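Local coordinates for thermotoga maritima TmcAL (Thermotoga maritima, PDB 5Y0T), which belongs to the HIGH nucleotidyl transferase family of the HUP clan and binds adenosine-5'-rp-alpha-thio-triphosphate in a Rossmann-like domain, at residues G5-Y10 / G80-G85; V99-E104 / E174-A179; I34-G39 / V87-A92; E109-V114 / F188-R193. One frame throughout, in Å; residues are numbered along the deposited sequence.

Overall arrangement
The four contacts pack helices against one face of a Rossmann-like sheet whose parallel strands run in the order 66-70, 32-38, 3-8, 98-103, 187-192. Contacts 1 and 3 share helix 79-92 and have centres about 7 Å apart; contacts 2 and 4, on the neighbouring strands 98-103 and 187-192, are also about 7 Å apart between centres. Tyr-175 of contact 2 joins the pairs, with its OH 3.5 Å from Val-7 CG1 of contact 1. Contacts 3 and 4 lie farthest apart, about 19 Å between centres. Contacts 1, 2 and 4 reach adenosine-5'-rp-alpha-thio-triphosphate at its alpha thiophosphate, ribose, and base with outer phosphates respectively, whereas the side chain of Val-36 in contact 3 stays about 9 Å from the ligand.

Contact 1: G5-Y10 / G80-G85; sequences GVVVEY and GGFAFG. With TAT (adenosine-5'-rp-alpha-thio-triphosphate), chain E.
Val-7 and Phe-82 reach toward each other from opposite directions, the methyl meeting the ring obliquely, and their meeting is the tight part of this buried contact between strand 3-8 and helix 79-92. CG1 of Val-7 lies 3.5 Å from CE1 of Phe-82, with CZ of the same ring next closest. Two torsions aim the groups: CG1 of Val-7 stands opposite its own backbone N (chi1 179°), and the Phe-82 ring likewise leaves the helix opposite its backbone N (chi1 175°). The looser side belongs to Glu-9, whose carboxylate approaches the ring obliquely at CE2, OE2 standing 3.7 Å from CE2 of Phe-82, the carboxylate and ring planes 81° apart. This looser side is still buried, and the polar end is held elsewhere, since OE2 is hydrogen-bonded to Ser-38 OG and Gln-43 N. Just past the strand end, two successive amides converge on one oxygen of the ligand: Glu-9 N lies 2.8 Å and Tyr-10 N 2.9 Å from O2A of adenosine-5'-rp-alpha-thio-triphosphate. The chemistry therefore divides the segment: hydrocarbon packing seats Val-7 against the helix, while the backbone beyond it offers its N-H groups to the alpha thiophosphate.

Contact 2: V99-E104 / E174-A179; sequences VVFGSE and EYIHSA. With TAT (adenosine-5'-rp-alpha-thio-triphosphate), chain E.
Glu-174 O, one residue before the Tyr-175 that packs on Phe-101, is gripped by two donors of a single residue: Ser-178 N at 2.9 Å from Glu-174 O and Ser-178 OG at 3.0 Å from it. They arrive from opposite faces of the carbonyl plane, and the hydroxyl thus bonds back to its own helix 167-182, one turn earlier. Across to strand 98-103 the contact is apolar. CD1 of Phe-101 comes within 3.8 Å of CD2 of Tyr-175, the two side chains running antiparallel alongside one another. The ring centroids are 5.7 Å apart and the planes meet at 53°, an oblique pair. Phe-101 CD1 lies at the edge of the tyrosine ring, while CE2 of Tyr-175 reaches back to within 4.0 Å of Phe-101 CB. With its CG placed between backbone N and carbonyl carbon (chi1 54°), the Phe-101 ring is directed toward helix 167-182. Ile-176 supplies the second touch, its CD1 lying near the plane of the Phe-101 ring, 4.3 Å from CZ. Leu-111 of helix 108-120 and Thr-190 of strand 187-192 also touch this phenylalanine. The next residue along the strand turns to the ligand: Gly-102 N donates an almost straight bond to O3' of adenosine-5'-rp-alpha-thio-triphosphate, 3.0 Å long with an N-H...O angle of 176°. Helix-backed aromatic packing, followed by a strand-end amide on the ribose, fits the nucleotide site at the carboxyl ends of parallel strands in a Rossmann-like HUP fold.

Contact 3: I34-G39 / V87-A92; sequences IAVMSG and VCVLDA
Val-36 divides its two methyls between two residues of helix 79-92 through its chi1 of 61°, which sets CG2 opposite the backbone N and CG1 between that N and the carbonyl carbon. Leu-90 meets it with CG turned opposite its own carbonyl carbon (chi1 -68°), a torsion that carries the branch from the flank of the helix toward the strand. The Val-36 CG1 methyl then sits in the fork of the leucine, 3.9 Å from Leu-90 CG and 4.0 Å from each of CD1 and CD2. The other methyl, Val-36 CG2, lies 3.8 Å from Val-89 CG1. A looser touch extends the patch toward the start of the segment, where Ile-34 CG2 is 4.3 Å from Leu-90 CD2. All four side chains are buried and aliphatic, so the contact rests on van der Waals packing and the burial of apolar surface. The short axes of strand 34-38 and helix 87-92 approach to 9.0 Å, and their directions are 150° apart, roughly antiparallel. Strand 32-38 runs between strands 3-8 and 66-70, from which Val-7 and Leu-70 also touch Val-36; Leu-68 touches Val-89, and on another flank of the helix Val-87 packs against Tyr-175 and Ser-178 of helix 167-182.

Contact 4: E109-V114 / F188-R193; sequences EFLQRV and FHTIKR. With TAT (adenosine-5'-rp-alpha-thio-triphosphate), chain E.
This is a small helix-on-sheet contact in a Rossmann-like fold, joining helix 108-120, which follows strand 98-103, to strand 187-192, the parallel neighbour of that same strand. The evidence is modest: 103 Å² is buried, and Leu-111 with Thr-190 forms the closest pair, CD1 of the leucine lying 3.9 Å from CG2 of the threonine as the side chains cross. Thr-190 is turned so that CG2 stands opposite the carbonyl carbon (chi1 67° for OG1), leaving the methyl for Leu-111 while OG1 is hydrogen-bonded to Asn-106 OD1. At the margin of the contact, partly exposed Gln-112 extends until NE2 is 4.0 Å from Phe-188 O, too long to count as a bond. Phe-188 starts toward helix 108-120, but its ring leads off to Tyr-175 and Ala-179 of helix 167-182. The opposite side of the strand meets helix 15-28, where Ile-191 touches His-20 and Ser-23; its CD1 also comes within 3.6 Å of N3 of adenosine-5'-rp-alpha-thio-triphosphate. At the strand end, Lys-192 NZ hydrogen-bonds to Arg-193 O at 2.8 Å, in the carbonyl plane. Arg-193 bends at chi3 (59°) so that one guanidinium face lies against the base, with C5 offset toward the rim of the group, and PG lies at its edge. NH1 of Arg-193 hydrogen-bonds to O2B of the beta phosphate at 2.8 Å and weakly to ribose O2', whereas NH2 hydrogen-bonds to O3G of the gamma phosphate at 2.8 Å.

Contact 1: G5-Y10 / G80-G85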
# COMPACT_ATOMS: atom_id res chain seq x y z
N GLY A 5 34.30 -6.66 -15.42
CA GLY A 5 32.99 -6.44 -14.80
C GLY A 5 33.15 -6.06 -13.33
O GLY A 5 34.03 -6.60 -12.63
N VAL A 6 32.26 -5.21 -12.83
CA VAL A 6 32.22 -4.88 -11.41
C VAL A 6 30.76 -4.86 -10.95
O VAL A 6 29.86 -4.46 -11.71
CB VAL A 6 32.93 -3.54 -11.07
CG1 VAL A 6 34.45 -3.60 -11.42
CG2 VAL A 6 32.28 -2.34 -11.78
N VAL A 7 30.55 -5.32 -9.72
CA VAL A 7 29.23 -5.37 -9.10
C VAL A 7 29.15 -4.25 -8.09
O VAL A 7 29.99 -4.17 -7.20
CB VAL A 7 28.99 -6.72 -8.38
CG1 VAL A 7 27.59 -6.74 -7.71
CG2 VAL A 7 29.17 -7.88 -9.37
N VAL A 8 28.19 -3.34 -8.24
CA VAL A 8 28.24 -2.09 -7.48
C VAL A 8 26.85 -1.60 -7.09
O VAL A 8 25.85 -2.01 -7.65
CB VAL A 8 28.94 -0.95 -8.28
CG1 VAL A 8 30.36 -1.35 -8.67
CG2 VAL A 8 28.12 -0.60 -9.53
N GLU A 9 26.82 -0.70 -6.12
CA GLU A 9 25.60 -0.04 -5.66
C GLU A 9 25.80 1.46 -5.77
O GLU A 9 24.90 2.17 -6.20
CB GLU A 9 25.22 -0.50 -4.26
CG GLU A 9 24.82 -1.97 -4.29
CD GLU A 9 23.88 -2.34 -3.16
OE1 GLU A 9 24.26 -2.16 -2.00
OE2 GLU A 9 22.74 -2.77 -3.46
N TYR A 10 26.94 1.95 -5.27
CA TYR A 10 27.31 3.36 -5.41
C TYR A 10 26.26 4.25 -4.75
O TYR A 10 25.65 5.10 -5.41
CB TYR A 10 27.48 3.75 -6.90
CG TYR A 10 28.69 3.14 -7.62
CD1 TYR A 10 29.80 2.69 -6.90
CD2 TYR A 10 28.72 3.04 -9.00
CE1 TYR A 10 30.92 2.15 -7.56
CE2 TYR A 10 29.82 2.51 -9.67
CZ TYR A 10 30.92 2.07 -8.95
OH TYR A 10 32.02 1.55 -9.62
N GLY A 80 23.56 -14.13 -1.16
CA GLY A 80 23.46 -15.25 -2.09
C GLY A 80 22.69 -14.90 -3.36
O GLY A 80 23.17 -15.11 -4.49
N GLY A 81 21.49 -14.35 -3.19
CA GLY A 81 20.67 -13.99 -4.33
C GLY A 81 21.23 -12.81 -5.09
O GLY A 81 21.19 -12.77 -6.33
N PHE A 82 21.75 -11.83 -4.36
CA PHE A 82 22.35 -10.63 -4.95
C PHE A 82 23.51 -11.04 -5.86
O PHE A 82 23.60 -10.62 -7.03
CB PHE A 82 22.82 -9.70 -3.81
CG PHE A 82 23.58 -8.48 -4.27
CD1 PHE A 82 24.96 -8.52 -4.45
CD2 PHE A 82 22.92 -7.27 -4.46
CE1 PHE A 82 25.67 -7.38 -4.84
CE2 PHE A 82 23.63 -6.12 -4.86
CZ PHE A 82 25.00 -6.19 -5.04
N ALA A 83 24.39 -11.87 -5.33
CA ALA A 83 25.56 -12.32 -6.06
C ALA A 83 25.14 -13.11 -7.29
O ALA A 83 25.73 -12.96 -8.36
CB ALA A 83 26.47 -13.16 -5.17
N PHE A 84 24.13 -13.94 -7.13
CA PHE A 84 23.73 -14.82 -8.22
C PHE A 84 23.21 -14.01 -9.39
O PHE A 84 23.56 -14.27 -10.54
CB PHE A 84 22.67 -15.82 -7.76
CG PHE A 84 22.15 -16.69 -8.88
CD1 PHE A 84 22.93 -17.71 -9.39
CD2 PHE A 84 20.87 -16.48 -9.40
CE1 PHE A 84 22.46 -18.53 -10.42
CE2 PHE A 84 20.38 -17.30 -10.42
CZ PHE A 84 21.17 -18.32 -10.93
N GLY A 85 22.36 -13.03 -9.09
CA GLY A 85 21.84 -12.15 -10.12
C GLY A 85 22.96 -11.36 -10.80
O GLY A 85 23.00 -11.25 -12.01
N1 TAT E . 38.33 0.35 -0.51
C2 TAT E . 38.38 -0.53 -1.53
N3 TAT E . 37.29 -0.96 -2.19
C4 TAT E . 36.06 -0.52 -1.85
C5 TAT E . 35.92 0.45 -0.76
C6 TAT E . 37.16 0.87 -0.08
N6 TAT E . 37.13 1.76 0.95
N7 TAT E . 34.60 0.73 -0.64
C8 TAT E . 33.94 0.00 -1.59
N9 TAT E . 34.82 -0.74 -2.30
PA TAT E . 29.48 -1.04 -3.42
PB TAT E . 29.98 -1.22 -0.53
PG TAT E . 30.29 0.58 1.72
C1' TAT E . 34.48 -1.66 -3.41
O1A TAT E . 30.99 1.93 1.76
O1B TAT E . 28.83 -1.84 0.22
S1G TAT E . 28.82 -2.86 -3.64
C2' TAT E . 33.51 -2.73 -2.90
O2' TAT E . 34.18 -3.76 -2.17
O2A TAT E . 28.81 0.06 -4.23
O2B TAT E . 31.24 -2.01 -0.73
O2G TAT E . 28.82 0.67 2.07
C3' TAT E . 32.88 -3.21 -4.20
O3' TAT E . 33.71 -4.21 -4.83
O3A TAT E . 29.41 -0.55 -1.88
O3B TAT E . 30.36 0.21 0.15
O3G TAT E . 31.00 -0.56 2.40
C4' TAT E . 32.87 -1.95 -5.05
O4' TAT E . 33.77 -1.01 -4.46
C5' TAT E . 31.48 -1.32 -5.12
O5' TAT E . 31.04 -1.05 -3.79

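Contact 2: V99-E104 / E174-A179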
# COMPACT_ATOMS: atom_id res chain seq x y z
N VAL A 99 36.36 -10.22 -13.16
CA VAL A 99 35.60 -9.46 -12.17
C VAL A 99 36.48 -9.21 -10.95
O VAL A 99 37.17 -10.12 -10.47
CB VAL A 99 34.30 -10.20 -11.75
CG1 VAL A 99 33.71 -9.57 -10.49
CG2 VAL A 99 33.29 -10.16 -12.90
N VAL A 100 36.48 -7.97 -10.48
CA VAL A 100 37.26 -7.55 -9.32
C VAL A 100 36.35 -7.03 -8.22
O VAL A 100 35.55 -6.12 -8.46
CB VAL A 100 38.26 -6.43 -9.69
CG1 VAL A 100 39.06 -6.02 -8.46
CG2 VAL A 100 39.19 -6.88 -10.82
N PHE A 101 36.45 -7.58 -7.01
CA PHE A 101 35.66 -7.05 -5.90
C PHE A 101 36.55 -6.67 -4.73
O PHE A 101 37.60 -7.28 -4.53
CB PHE A 101 34.60 -8.07 -5.45
CG PHE A 101 35.15 -9.44 -5.12
CD1 PHE A 101 35.11 -10.46 -6.07
CD2 PHE A 101 35.66 -9.72 -3.87
CE1 PHE A 101 35.61 -11.72 -5.77
CE2 PHE A 101 36.16 -10.97 -3.56
CZ PHE A 101 36.13 -11.98 -4.52
N GLY A 102 36.13 -5.67 -3.95
CA GLY A 102 36.84 -5.28 -2.76
C GLY A 102 36.70 -6.35 -1.69
O GLY A 102 35.65 -6.99 -1.57
N SER A 103 37.77 -6.55 -0.92
CA SER A 103 37.87 -7.66 0.02
C SER A 103 38.56 -7.23 1.32
O SER A 103 39.52 -6.46 1.29
CB SER A 103 38.61 -8.82 -0.65
OG SER A 103 39.13 -9.75 0.28
N GLU A 104 38.07 -7.70 2.46
CA GLU A 104 38.73 -7.38 3.72
C GLU A 104 40.07 -8.09 3.84
O GLU A 104 41.06 -7.53 4.35
CB GLU A 104 37.84 -7.73 4.92
CG GLU A 104 36.57 -6.87 5.05
CD GLU A 104 35.38 -7.42 4.28
OE1 GLU A 104 35.55 -8.40 3.50
OE2 GLU A 104 34.27 -6.88 4.44
N GLU A 174 30.23 -15.80 -2.59
CA GLU A 174 28.97 -16.00 -3.31
C GLU A 174 29.10 -15.66 -4.80
O GLU A 174 28.47 -16.33 -5.62
CB GLU A 174 27.85 -15.18 -2.68
CG GLU A 174 27.53 -15.54 -1.20
CD GLU A 174 26.78 -16.85 -1.02
OE1 GLU A 174 26.64 -17.62 -1.99
OE2 GLU A 174 26.33 -17.13 0.11
N TYR A 175 29.89 -14.64 -5.16
CA TYR A 175 30.11 -14.36 -6.60
C TYR A 175 30.76 -15.56 -7.28
O TYR A 175 30.37 -15.97 -8.38
CB TYR A 175 31.01 -13.14 -6.85
CG TYR A 175 30.52 -11.80 -6.35
CD1 TYR A 175 29.20 -11.41 -6.51
CD2 TYR A 175 31.40 -10.92 -5.70
CE1 TYR A 175 28.76 -10.19 -6.04
CE2 TYR A 175 30.96 -9.68 -5.22
CZ TYR A 175 29.64 -9.32 -5.39
OH TYR A 175 29.19 -8.12 -4.91
N ILE A 176 31.79 -16.09 -6.64
CA ILE A 176 32.55 -17.17 -7.22
C ILE A 176 31.70 -18.44 -7.28
O ILE A 176 31.69 -19.15 -8.28
CB ILE A 176 33.85 -17.43 -6.40
CG1 ILE A 176 34.78 -16.21 -6.49
CG2 ILE A 176 34.58 -18.67 -6.92
CD1 ILE A 176 35.87 -16.18 -5.42
N HIS A 177 30.97 -18.70 -6.20
CA HIS A 177 30.07 -19.85 -6.16
C HIS A 177 29.05 -19.75 -7.29
O HIS A 177 28.82 -20.74 -7.99
CB HIS A 177 29.37 -19.94 -4.81
CG HIS A 177 28.47 -21.13 -4.68
ND1 HIS A 177 27.47 -21.20 -3.75
CD2 HIS A 177 28.43 -22.30 -5.37
CE1 HIS A 177 26.84 -22.36 -3.86
NE2 HIS A 177 27.41 -23.05 -4.84
N SER A 178 28.46 -18.57 -7.47
CA SER A 178 27.52 -18.33 -8.57
C SER A 178 28.13 -18.61 -9.94
O SER A 178 27.51 -19.26 -10.79
CB SER A 178 27.00 -16.89 -8.52
OG SER A 178 26.13 -16.72 -7.41
N ALA A 179 29.35 -18.14 -10.16
CA ALA A 179 30.02 -18.38 -11.43
C ALA A 179 30.21 -19.88 -11.65
O ALA A 179 30.03 -20.37 -12.76
CB ALA A 179 31.35 -17.68 -11.48
N1 TAT E . 38.33 0.35 -0.51
C2 TAT E . 38.38 -0.53 -1.53
N3 TAT E . 37.29 -0.96 -2.19
C4 TAT E . 36.06 -0.52 -1.85
C5 TAT E . 35.92 0.45 -0.76
C6 TAT E . 37.16 0.87 -0.08
N6 TAT E . 37.13 1.76 0.95
N7 TAT E . 34.60 0.73 -0.64
C8 TAT E . 33.94 0.00 -1.59
N9 TAT E . 34.82 -0.74 -2.30
PA TAT E . 29.48 -1.04 -3.42
PB TAT E . 29.98 -1.22 -0.53
PG TAT E . 30.29 0.58 1.72
C1' TAT E . 34.48 -1.66 -3.41
O1A TAT E . 30.99 1.93 1.76
O1B TAT E . 28.83 -1.84 0.22
S1G TAT E . 28.82 -2.86 -3.64
C2' TAT E . 33.51 -2.73 -2.90
O2' TAT E . 34.18 -3.76 -2.17
O2A TAT E . 28.81 0.06 -4.23
O2B TAT E . 31.24 -2.01 -0.73
O2G TAT E . 28.82 0.67 2.07
C3' TAT E . 32.88 -3.21 -4.20
O3' TAT E . 33.71 -4.21 -4.83
O3A TAT E . 29.41 -0.55 -1.88
O3B TAT E . 30.36 0.21 0.15
O3G TAT E . 31.00 -0.56 2.40
C4' TAT E . 32.87 -1.95 -5.05
O4' TAT E . 33.77 -1.01 -4.46
C5' TAT E . 31.48 -1.32 -5.12
O5' TAT E . 31.04 -1.05 -3.79

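Contact 3: I34-G39 / V87-A92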
# COMPACT_ATOMS: atom_id res chain seq x y z
N ILE A 34 32.57 -2.75 -17.49
CA ILE A 34 31.13 -2.83 -17.42
C ILE A 34 30.72 -2.96 -15.96
O ILE A 34 31.26 -3.80 -15.24
CB ILE A 34 30.61 -4.02 -18.22
CG1 ILE A 34 30.93 -3.83 -19.72
CG2 ILE A 34 29.12 -4.21 -17.99
CD1 ILE A 34 30.63 -5.09 -20.54
N ALA A 35 29.76 -2.15 -15.52
CA ALA A 35 29.25 -2.26 -14.14
C ALA A 35 27.83 -2.77 -14.15
O ALA A 35 27.05 -2.37 -15.01
CB ALA A 35 29.32 -0.92 -13.43
N VAL A 36 27.50 -3.68 -13.24
CA VAL A 36 26.11 -4.04 -12.97
C VAL A 36 25.80 -3.44 -11.61
O VAL A 36 26.48 -3.72 -10.62
CB VAL A 36 25.84 -5.59 -13.02
CG1 VAL A 36 26.66 -6.39 -11.95
CG2 VAL A 36 24.33 -5.89 -12.89
N MET A 37 24.79 -2.57 -11.59
CA MET A 37 24.52 -1.67 -10.48
C MET A 37 23.08 -1.83 -9.99
O MET A 37 22.15 -1.87 -10.79
CB MET A 37 24.76 -0.21 -10.90
CG MET A 37 24.69 0.82 -9.77
SD MET A 37 24.76 2.52 -10.39
CE MET A 37 23.05 2.70 -10.92
N SER A 38 22.91 -1.92 -8.68
CA SER A 38 21.58 -1.84 -8.10
C SER A 38 20.90 -0.55 -8.53
O SER A 38 21.53 0.49 -8.65
CB SER A 38 21.66 -1.91 -6.57
OG SER A 38 22.10 -3.19 -6.15
N GLY A 39 19.58 -0.64 -8.66
CA GLY A 39 18.72 0.41 -9.14
C GLY A 39 18.44 1.42 -8.05
O GLY A 39 19.35 2.11 -7.58
N VAL A 87 26.29 -11.94 -11.07
CA VAL A 87 27.17 -12.76 -11.91
C VAL A 87 26.40 -13.23 -13.17
O VAL A 87 26.96 -13.28 -14.27
CB VAL A 87 27.74 -13.96 -11.10
CG1 VAL A 87 28.49 -14.95 -12.00
CG2 VAL A 87 28.67 -13.45 -10.00
N CYS A 88 25.12 -13.55 -13.03
CA CYS A 88 24.36 -13.94 -14.23
C CYS A 88 24.31 -12.82 -15.28
O CYS A 88 24.47 -13.08 -16.47
CB CYS A 88 22.92 -14.35 -13.87
SG CYS A 88 22.74 -15.98 -13.15
N VAL A 89 24.11 -11.59 -14.83
CA VAL A 89 24.06 -10.45 -15.75
C VAL A 89 25.43 -10.26 -16.41
O VAL A 89 25.53 -10.11 -17.63
CB VAL A 89 23.67 -9.13 -15.05
CG1 VAL A 89 23.83 -7.96 -16.01
CG2 VAL A 89 22.21 -9.17 -14.51
N LEU A 90 26.48 -10.21 -15.61
CA LEU A 90 27.82 -10.05 -16.18
C LEU A 90 28.16 -11.18 -17.16
O LEU A 90 28.61 -10.93 -18.28
CB LEU A 90 28.87 -9.99 -15.07
CG LEU A 90 28.74 -8.71 -14.25
CD1 LEU A 90 29.80 -8.64 -13.14
CD2 LEU A 90 28.85 -7.47 -15.16
N ASP A 91 27.95 -12.42 -16.73
CA ASP A 91 28.20 -13.55 -17.61
C ASP A 91 27.35 -13.48 -18.90
O ASP A 91 27.80 -13.88 -19.96
CB ASP A 91 27.94 -14.86 -16.88
CG ASP A 91 28.20 -16.07 -17.75
OD1 ASP A 91 29.38 -16.42 -17.92
OD2 ASP A 91 27.22 -16.65 -18.27
N ALA A 92 26.13 -12.98 -18.79
CA ALA A 92 25.21 -12.97 -19.93
C ALA A 92 25.61 -11.96 -21.00
O ALA A 92 25.16 -12.07 -22.15
CB ALA A 92 23.80 -12.70 -19.47

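Contact 4: E109-V114 / F188-R193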
# COMPACT_ATOMS: atom_id res chain seq x y z
N GLU A 109 42.61 -16.78 -3.08
CA GLU A 109 42.78 -18.23 -3.02
C GLU A 109 41.91 -18.84 -1.93
O GLU A 109 41.29 -19.88 -2.14
CB GLU A 109 44.24 -18.60 -2.80
CG GLU A 109 45.14 -18.28 -3.97
CD GLU A 109 46.30 -19.25 -4.08
OE1 GLU A 109 46.34 -20.24 -3.31
OE2 GLU A 109 47.18 -19.02 -4.94
N PHE A 110 41.86 -18.18 -0.77
CA PHE A 110 40.99 -18.64 0.31
C PHE A 110 39.52 -18.62 -0.13
O PHE A 110 38.78 -19.59 0.08
CB PHE A 110 41.18 -17.79 1.58
CG PHE A 110 40.10 -18.00 2.61
CD1 PHE A 110 40.07 -19.15 3.38
CD2 PHE A 110 39.09 -17.07 2.78
CE1 PHE A 110 39.06 -19.37 4.32
CE2 PHE A 110 38.07 -17.27 3.70
CZ PHE A 110 38.06 -18.43 4.48
N LEU A 111 39.10 -17.54 -0.78
CA LEU A 111 37.69 -17.41 -1.16
C LEU A 111 37.31 -18.45 -2.22
O LEU A 111 36.21 -18.99 -2.21
CB LEU A 111 37.41 -16.00 -1.69
CG LEU A 111 37.74 -14.88 -0.70
CD1 LEU A 111 37.38 -13.52 -1.31
CD2 LEU A 111 37.01 -15.09 0.61
N GLN A 112 38.23 -18.72 -3.14
CA GLN A 112 37.98 -19.72 -4.16
C GLN A 112 37.88 -21.13 -3.57
O GLN A 112 37.05 -21.92 -4.01
CB GLN A 112 39.08 -19.67 -5.24
CG GLN A 112 38.78 -18.63 -6.34
CD GLN A 112 39.99 -18.29 -7.18
OE1 GLN A 112 41.08 -18.83 -6.97
NE2 GLN A 112 39.80 -17.40 -8.15
N ARG A 113 38.73 -21.43 -2.59
CA ARG A 113 38.66 -22.73 -1.92
C ARG A 113 37.30 -22.91 -1.25
O ARG A 113 36.69 -23.98 -1.34
CB ARG A 113 39.77 -22.89 -0.87
CG ARG A 113 40.91 -23.81 -1.30
CD ARG A 113 41.83 -24.22 -0.13
NE ARG A 113 42.33 -23.08 0.63
CZ ARG A 113 43.26 -22.23 0.20
NH1 ARG A 113 43.80 -22.37 -1.00
NH2 ARG A 113 43.65 -21.22 0.98
N VAL A 114 36.83 -21.87 -0.58
CA VAL A 114 35.54 -21.96 0.09
C VAL A 114 34.42 -22.09 -0.93
O VAL A 114 33.53 -22.94 -0.78
CB VAL A 114 35.26 -20.75 1.01
CG1 VAL A 114 33.82 -20.77 1.51
CG2 VAL A 114 36.23 -20.74 2.18
N PHE A 188 38.06 -14.22 -11.27
CA PHE A 188 37.76 -13.33 -10.14
C PHE A 188 39.03 -12.86 -9.44
O PHE A 188 40.04 -13.57 -9.40
CB PHE A 188 36.82 -14.03 -9.14
CG PHE A 188 35.40 -14.14 -9.64
CD1 PHE A 188 35.01 -15.24 -10.40
CD2 PHE A 188 34.49 -13.13 -9.41
CE1 PHE A 188 33.71 -15.33 -10.89
CE2 PHE A 188 33.19 -13.20 -9.90
CZ PHE A 188 32.79 -14.30 -10.64
N HIS A 189 39.01 -11.62 -8.96
CA HIS A 189 40.18 -11.02 -8.31
C HIS A 189 39.69 -10.23 -7.10
O HIS A 189 38.61 -9.68 -7.14
CB HIS A 189 40.92 -10.05 -9.23
CG HIS A 189 41.19 -10.58 -10.60
ND1 HIS A 189 42.43 -11.00 -11.00
CD2 HIS A 189 40.37 -10.74 -11.67
CE1 HIS A 189 42.37 -11.41 -12.26
NE2 HIS A 189 41.13 -11.27 -12.68
N THR A 190 40.51 -10.17 -6.06
CA THR A 190 40.24 -9.29 -4.92
C THR A 190 41.15 -8.08 -5.00
O THR A 190 42.25 -8.15 -5.55
CB THR A 190 40.50 -9.97 -3.54
OG1 THR A 190 41.91 -10.24 -3.40
CG2 THR A 190 39.74 -11.26 -3.41
N ILE A 191 40.67 -6.95 -4.48
CA ILE A 191 41.58 -5.89 -4.06
C ILE A 191 41.29 -5.59 -2.60
O ILE A 191 40.18 -5.82 -2.12
CB ILE A 191 41.45 -4.62 -4.95
CG1 ILE A 191 40.01 -4.08 -4.97
CG2 ILE A 191 41.94 -4.91 -6.36
CD1 ILE A 191 39.77 -2.94 -3.99
N LYS A 192 42.30 -5.09 -1.88
CA LYS A 192 42.14 -4.80 -0.47
C LYS A 192 41.26 -3.59 -0.20
O LYS A 192 41.53 -2.50 -0.72
CB LYS A 192 43.51 -4.56 0.18
CG LYS A 192 43.43 -4.26 1.68
CD LYS A 192 43.19 -5.54 2.50
CE LYS A 192 43.13 -5.24 4.00
NZ LYS A 192 41.82 -4.61 4.37
N ARG A 193 40.23 -3.75 0.62
CA ARG A 193 39.47 -2.59 1.10
C ARG A 193 40.26 -1.79 2.10
O ARG A 193 40.90 -2.37 2.98
CB ARG A 193 38.15 -3.01 1.74
CG ARG A 193 37.14 -3.55 0.74
CD ARG A 193 35.88 -4.01 1.45
NE ARG A 193 35.26 -2.91 2.19
CZ ARG A 193 34.22 -2.22 1.75
NH1 ARG A 193 33.68 -2.50 0.57
NH2 ARG A 193 33.71 -1.24 2.50
N1 TAT E . 38.33 0.35 -0.51
C2 TAT E . 38.38 -0.53 -1.53
N3 TAT E . 37.29 -0.96 -2.19
C4 TAT E . 36.06 -0.52 -1.85
C5 TAT E . 35.92 0.45 -0.76
C6 TAT E . 37.16 0.87 -0.08
N6 TAT E . 37.13 1.76 0.95
N7 TAT E . 34.60 0.73 -0.64
C8 TAT E . 33.94 0.00 -1.59
N9 TAT E . 34.82 -0.74 -2.30
PA TAT E . 29.48 -1.04 -3.42
PB TAT E . 29.98 -1.22 -0.53
PG TAT E . 30.29 0.58 1.72
C1' TAT E . 34.48 -1.66 -3.41
O1A TAT E . 30.99 1.93 1.76
O1B TAT E . 28.83 -1.84 0.22
S1G TAT E . 28.82 -2.86 -3.64
C2' TAT E . 33.51 -2.73 -2.90
O2' TAT E . 34.18 -3.76 -2.17
O2A TAT E . 28.81 0.06 -4.23
O2B TAT E . 31.24 -2.01 -0.73
O2G TAT E . 28.82 0.67 2.07
C3' TAT E . 32.88 -3.21 -4.20
O3' TAT E . 33.71 -4.21 -4.83
O3A TAT E . 29.41 -0.55 -1.88
O3B TAT E . 30.36 0.21 0.15
O3G TAT E . 31.00 -0.56 2.40
C4' TAT E . 32.87 -1.95 -5.05
O4' TAT E . 33.77 -1.01 -4.46
C5' TAT E . 31.48 -1.32 -5.12
O5' TAT E . 31.04 -1.05 -3.79